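Local coordinates for protein R-imine reductase (PDB 3ZGY) that catalyses the R-selective, NADPH-dependent reduction of an imine substrate, at residues G112-A115 against Q116-R120; A189-V192 against M193-I197. All blocks are in the same frame, centred on the assembly; numbering follows the deposited sequence.

Contact 1. Residues G112-A115 against Q116-R120; sequences GTSA and QARER
Thr113 caps the helix that begins at Ser114. Its OG1 accepts from Gln116 N at 3.3 Å, with an N-H...O angle of 150°. A chi1 of 55° tucks OG1 between the backbone N and the carbonyl carbon of its own residue, where it turns in toward the first turn of the helix, and it lies beside Gln116 CG as the two side chains cross obliquely.

Main-chain bonds take over from the cap: Ala117 N to Thr113 O at 3.0 Å, Arg118 N to Ser114 O at 2.8 Å and Glu119 N to Ala115 O follow in the i to i+4 pattern.

A water joins two of the side chains. It donates to Ser114 OG at 2.9 Å and accepts from Arg118 NH1 at 3.0 Å, lying in the guanidinium plane at its edge. Both ends have further partners: Ser114 OG bonds to Glu265 of the second subunit, and Arg118 forms a salt bridge with Asp179.

At the next two residues, Arg120 NE meets Glu119 OE1 on its syn side at 2.9 Å, a salt bridge between neighbours; Asp94 is a second acidic partner of Arg120.

The cap and the bonds that follow it form an N-capped start of the helix in the beta-alpha-beta unit of strand 105-108, helix 114-126 and strand 130-136 in the Rossmann-type nucleotide-binding domain, just after the NADP(+)-binding Ser111.

Contact 2. Residues A189-V192 against M193-I197; sequences AGLV and MMWSI
Two successive turns in the long helix 182-209, in the part of the chain assigned to the C-terminal domain of reductive aminase-like enzymes, bring Leu191 against Met194 and Trp195. Leu191 CB lies over the six-membered ring of Trp195 in an off-centre CH-pi contact, 4.3 Å from the centroid and 29° off the ring normal; its closest ring atom is Trp195 CZ3 at 3.8 Å. With Trp195 CG anti to its carbonyl carbon (chi1 -71°), the indole folds back along the helix over the preceding turn. Leu191 O lies close by the ring while accepting from Trp195 N at 2.9 Å in a nearly straight bond.

One face of the ring receives the methyl of Met194, near the rim. Leu191 and Met194 run side by side, and a bend at the end of the methionine (chi3 72°) carries its CE within 4.1 Å of Leu191 CD2.

Round the helix, Val192 O takes two bonds from Ser196, one from N at 3.0 Å and a weak one from OG at 3.1 Å. Ala189 O and Gly190 O continue the i to i+4 ladder to Met193 N and Met194 N.

Trp195 NE1 bonds to His255 ND1 of the second subunit, and its ring also meets Tyr296 there. Trimming Trp195 to an alanine would probably leave Leu191 CB and the Met194 methyl without the ring they pack on, and His255 of the second subunit without its indole partner. Helices 215-230 and 252-269 of the second subunit pack against this segment: Ala189 meets Phe218 of the first, while Leu191 meets Thr258 and Val192 meets Leu262 of the second, so helix 182-209 runs through the dimer interface here.

From the N terminus, the chain builds strand 105-108, passes Ser111 and enters helix 114-126, where contact 1 closes the first helical turn. It then goes on through strands 130-136, 150-153 and 173-175 before entering helix 182-209, within which contact 2 lies. The two contacts therefore come in series, neither nesting nor crossing, and each spans only neighbouring turns. The centres of contact 1 and contact 2 are about 20 Å apart, and the two do not touch. Contact 1 belongs to the nucleotide-binding domain and contact 2 to the long helix of the C-terminal part. Both are met by the second subunit, which thus reaches both parts of this chain.

Contact 1. Residues G112-A115 against Q116-R120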
ATOM      1  N   GLY D 112     -11.828   2.789 -17.464  1.00 37.29           N
ATOM      2  CA  GLY D 112     -13.197   3.158 -17.103  1.00 35.44           C
ATOM      3  C   GLY D 112     -13.794   2.241 -16.053  1.00 34.97           C
ATOM      4  O   GLY D 112     -13.122   1.432 -15.488  1.00 33.43           O
ATOM      5  N   THR D 113     -15.085   2.300 -15.813  1.00 42.01           N
ATOM      6  CA  THR D 113     -15.653   1.419 -14.832  1.00 41.29           C
ATOM      7  C   THR D 113     -16.080   0.129 -15.463  1.00 40.58           C
ATOM      8  O   THR D 113     -16.267   0.040 -16.681  1.00 44.67           O
ATOM      9  CB  THR D 113     -16.872   2.066 -14.228  1.00 48.88           C
ATOM     10  OG1 THR D 113     -17.766   2.424 -15.296  1.00 56.18           O
ATOM     11  CG2 THR D 113     -16.458   3.321 -13.446  1.00 48.86           C
ATOM     12  N   SER D 114     -16.303  -0.856 -14.608  1.00 39.89           N
ATOM     13  CA  SER D 114     -16.849  -2.099 -15.032  1.00 37.65           C
ATOM     14  C   SER D 114     -18.154  -1.929 -15.787  1.00 39.88           C
ATOM     15  O   SER D 114     -18.405  -2.641 -16.761  1.00 39.80           O
ATOM     16  CB  SER D 114     -17.040  -3.012 -13.853  1.00 33.93           C
ATOM     17  OG  SER D 114     -18.082  -2.585 -13.062  1.00 39.77           O
ATOM     18  N   ALA D 115     -18.987  -0.970 -15.398  1.00 44.21           N
ATOM     19  CA  ALA D 115     -20.277  -0.812 -16.079  1.00 44.61           C
ATOM     20  C   ALA D 115     -20.037  -0.325 -17.470  1.00 42.31           C
ATOM     21  O   ALA D 115     -20.778  -0.691 -18.403  1.00 39.63           O
ATOM     22  CB  ALA D 115     -21.190   0.143 -15.331  1.00 44.16           C
ATOM     23  N   GLN D 116     -19.008   0.506 -17.627  1.00 38.10           N
ATOM     24  CA  GLN D 116     -18.718   1.002 -18.956  1.00 42.69           C
ATOM     25  C   GLN D 116     -18.194  -0.137 -19.851  1.00 42.40           C
ATOM     26  O   GLN D 116     -18.496  -0.178 -21.048  1.00 38.23           O
ATOM     27  CB  GLN D 116     -17.758   2.151 -18.930  1.00 43.29           C
ATOM     28  CG  GLN D 116     -18.334   3.327 -18.219  1.00 42.49           C
ATOM     29  CD  GLN D 116     -17.369   4.490 -18.104  1.00 41.48           C
ATOM     30  OE1 GLN D 116     -17.715   5.600 -18.444  1.00 34.49           O
ATOM     31  NE2 GLN D 116     -16.182   4.244 -17.621  1.00 37.80           N
ATOM     32  N   ALA D 117     -17.450  -1.053 -19.247  1.00 37.31           N
ATOM     33  CA  ALA D 117     -16.903  -2.166 -19.970  1.00 38.14           C
ATOM     34  C   ALA D 117     -18.020  -3.125 -20.382  1.00 39.54           C
ATOM     35  O   ALA D 117     -18.075  -3.619 -21.528  1.00 37.93           O
ATOM     36  CB  ALA D 117     -15.875  -2.875 -19.128  1.00 39.88           C
ATOM     37  N   ARG D 118     -18.924  -3.380 -19.456  1.00 36.90           N
ATOM     38  CA  ARG D 118     -19.989  -4.295 -19.767  1.00 36.99           C
ATOM     39  C   ARG D 118     -20.941  -3.727 -20.814  1.00 32.81           C
ATOM     40  O   ARG D 118     -21.418  -4.471 -21.641  1.00 39.10           O
ATOM     41  CB  ARG D 118     -20.684  -4.711 -18.508  1.00 36.02           C
ATOM     42  CG  ARG D 118     -19.746  -5.514 -17.610  1.00 37.09           C
ATOM     43  CD  ARG D 118     -20.370  -5.879 -16.261  1.00 39.97           C
ATOM     44  NE  ARG D 118     -19.503  -6.792 -15.529  1.00 41.24           N
ATOM     45  CZ  ARG D 118     -19.179  -6.675 -14.242  1.00 47.92           C
ATOM     46  NH1 ARG D 118     -19.613  -5.645 -13.461  1.00 55.68           N
ATOM     47  NH2 ARG D 118     -18.400  -7.592 -13.703  1.00 42.13           N
ATOM     48  N   GLU D 119     -21.123  -2.420 -20.855  1.00 34.32           N
ATOM     49  CA  GLU D 119     -21.929  -1.775 -21.903  1.00 38.69           C
ATOM     50  C   GLU D 119     -21.287  -1.942 -23.265  1.00 42.61           C
ATOM     51  O   GLU D 119     -21.958  -2.322 -24.237  1.00 40.56           O
ATOM     52  CB  GLU D 119     -22.106  -0.293 -21.644  1.00 40.99           C
ATOM     53  CG  GLU D 119     -23.101   0.430 -22.561  1.00 45.18           C
ATOM     54  CD  GLU D 119     -22.506   0.884 -23.893  1.00 53.98           C
ATOM     55  OE1 GLU D 119     -21.340   1.359 -23.930  1.00 47.51           O
ATOM     56  OE2 GLU D 119     -23.206   0.720 -24.933  1.00 62.67           O
ATOM     57  N   ARG D 120     -19.986  -1.682 -23.346  1.00 39.26           N
ATOM     58  CA  ARG D 120     -19.309  -1.812 -24.628  1.00 40.07           C
ATOM     59  C   ARG D 120     -19.294  -3.238 -25.124  1.00 37.96           C
ATOM     60  O   ARG D 120     -19.488  -3.472 -26.301  1.00 33.10           O
ATOM     61  CB  ARG D 120     -17.871  -1.306 -24.565  1.00 43.96           C
ATOM     62  CG  ARG D 120     -17.752   0.196 -24.561  1.00 42.83           C
ATOM     63  CD  ARG D 120     -18.026   0.804 -25.901  1.00 46.14           C
ATOM     64  NE  ARG D 120     -19.410   1.198 -26.055  1.00 52.66           N
ATOM     65  CZ  ARG D 120     -19.879   1.806 -27.135  1.00 48.18           C
ATOM     66  NH1 ARG D 120     -19.081   2.071 -28.130  1.00 52.17           N
ATOM     67  NH2 ARG D 120     -21.150   2.131 -27.216  1.00 45.30           N
TER
HETATM   68  O   HOH W   1     -20.941  -2.913 -13.513  1.00 46.30           O

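Contact 2. Residues A189-V192 against M193-I197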
ATOM      1  N   ALA D 189      -8.722  -2.163  -7.794  1.00 41.25           N
ATOM      2  CA  ALA D 189      -8.057  -2.689  -6.604  1.00 45.57           C
ATOM      3  C   ALA D 189      -6.624  -2.187  -6.518  1.00 52.78           C
ATOM      4  O   ALA D 189      -6.151  -1.830  -5.449  1.00 46.46           O
ATOM      5  CB  ALA D 189      -8.060  -4.218  -6.593  1.00 45.77           C
ATOM      6  N   GLY D 190      -5.940  -2.177  -7.662  1.00 52.86           N
ATOM      7  CA  GLY D 190      -4.561  -1.740  -7.735  1.00 45.60           C
ATOM      8  C   GLY D 190      -4.421  -0.279  -7.415  1.00 44.77           C
ATOM      9  O   GLY D 190      -3.561   0.090  -6.637  1.00 46.25           O
ATOM     10  N   LEU D 191      -5.301   0.549  -7.962  1.00 43.67           N
ATOM     11  CA  LEU D 191      -5.310   1.976  -7.662  1.00 49.41           C
ATOM     12  C   LEU D 191      -5.618   2.315  -6.204  1.00 50.52           C
ATOM     13  O   LEU D 191      -4.940   3.128  -5.585  1.00 56.23           O
ATOM     14  CB  LEU D 191      -6.325   2.688  -8.526  1.00 50.86           C
ATOM     15  CG  LEU D 191      -5.945   2.741 -10.014  1.00 47.95           C
ATOM     16  CD1 LEU D 191      -7.197   3.161 -10.773  1.00 49.12           C
ATOM     17  CD2 LEU D 191      -4.800   3.684 -10.322  1.00 46.16           C
ATOM     18  N   VAL D 192      -6.618   1.689  -5.625  1.00 50.47           N
ATOM     19  CA  VAL D 192      -6.937   2.019  -4.241  1.00 49.06           C
ATOM     20  C   VAL D 192      -5.780   1.610  -3.315  1.00 47.43           C
ATOM     21  O   VAL D 192      -5.556   2.247  -2.301  1.00 51.35           O
ATOM     22  CB  VAL D 192      -8.278   1.410  -3.777  1.00 38.17           C
ATOM     23  CG1 VAL D 192      -8.134  -0.048  -3.435  1.00 38.94           C
ATOM     24  CG2 VAL D 192      -8.752   2.113  -2.540  1.00 40.24           C
ATOM     25  N   MET D 193      -5.063   0.551  -3.669  1.00 46.58           N
ATOM     26  CA  MET D 193      -3.924   0.096  -2.872  1.00 49.28           C
ATOM     27  C   MET D 193      -2.800   1.078  -3.038  1.00 49.58           C
ATOM     28  O   MET D 193      -2.090   1.383  -2.102  1.00 54.93           O
ATOM     29  CB  MET D 193      -3.444  -1.282  -3.327  1.00 53.74           C
ATOM     30  CG  MET D 193      -2.142  -1.736  -2.719  1.00 51.19           C
ATOM     31  SD  MET D 193      -2.324  -1.869  -0.967  1.00 48.02           S
ATOM     32  CE  MET D 193      -3.169  -3.440  -0.798  1.00 49.14           C
ATOM     33  N   MET D 194      -2.675   1.601  -4.240  1.00 50.14           N
ATOM     34  CA  MET D 194      -1.592   2.505  -4.522  1.00 48.93           C
ATOM     35  C   MET D 194      -1.796   3.771  -3.703  1.00 46.82           C
ATOM     36  O   MET D 194      -0.882   4.180  -3.021  1.00 49.17           O
ATOM     37  CB  MET D 194      -1.513   2.800  -6.047  1.00 49.35           C
ATOM     38  CG  MET D 194      -0.535   3.886  -6.398  1.00 52.31           C
ATOM     39  SD  MET D 194      -0.759   4.619  -8.006  1.00 56.07           S
ATOM     40  CE  MET D 194      -2.246   5.602  -7.792  1.00 59.16           C
ATOM     41  N   TRP D 195      -2.955   4.428  -3.833  1.00 46.90           N
ATOM     42  CA  TRP D 195      -3.231   5.644  -3.085  1.00 44.63           C
ATOM     43  C   TRP D 195      -3.149   5.372  -1.603  1.00 42.77           C
ATOM     44  O   TRP D 195      -2.720   6.204  -0.845  1.00 42.08           O
ATOM     45  CB  TRP D 195      -4.610   6.240  -3.420  1.00 47.59           C
ATOM     46  CG  TRP D 195      -4.622   6.816  -4.775  1.00 47.59           C
ATOM     47  CD1 TRP D 195      -3.681   7.607  -5.292  1.00 53.13           C
ATOM     48  CD2 TRP D 195      -5.588   6.627  -5.790  1.00 51.68           C
ATOM     49  NE1 TRP D 195      -3.989   7.956  -6.558  1.00 51.25           N
ATOM     50  CE2 TRP D 195      -5.154   7.348  -6.907  1.00 59.90           C
ATOM     51  CE3 TRP D 195      -6.789   5.931  -5.867  1.00 58.27           C
ATOM     52  CZ2 TRP D 195      -5.873   7.387  -8.118  1.00 67.43           C
ATOM     53  CZ3 TRP D 195      -7.525   5.988  -7.042  1.00 59.44           C
ATOM     54  CH2 TRP D 195      -7.060   6.710  -8.159  1.00 66.19           C
ATOM     55  N   SER D 196      -3.546   4.184  -1.194  1.00 42.51           N
ATOM     56  CA  SER D 196      -3.487   3.832   0.185  1.00 41.43           C
ATOM     57  C   SER D 196      -2.056   3.897   0.723  1.00 43.20           C
ATOM     58  O   SER D 196      -1.830   4.394   1.840  1.00 46.76           O
ATOM     59  CB  SER D 196      -4.116   2.457   0.447  1.00 39.95           C
ATOM     60  OG  SER D 196      -5.500   2.563   0.782  1.00 40.20           O
ATOM     61  N   ILE D 197      -1.116   3.394  -0.065  1.00 39.93           N
ATOM     62  CA  ILE D 197       0.272   3.290   0.347  1.00 39.53           C
ATOM     63  C   ILE D 197       0.920   4.642   0.335  1.00 42.20           C
ATOM     64  O   ILE D 197       1.651   4.996   1.247  1.00 49.73           O
ATOM     65  CB  ILE D 197       1.050   2.348  -0.552  1.00 41.13           C
ATOM     66  CG1 ILE D 197       0.673   0.909  -0.255  1.00 44.47           C
ATOM     67  CG2 ILE D 197       2.548   2.501  -0.359  1.00 45.20           C
ATOM     68  CD1 ILE D 197       1.141  -0.028  -1.365  1.00 47.50           C
TER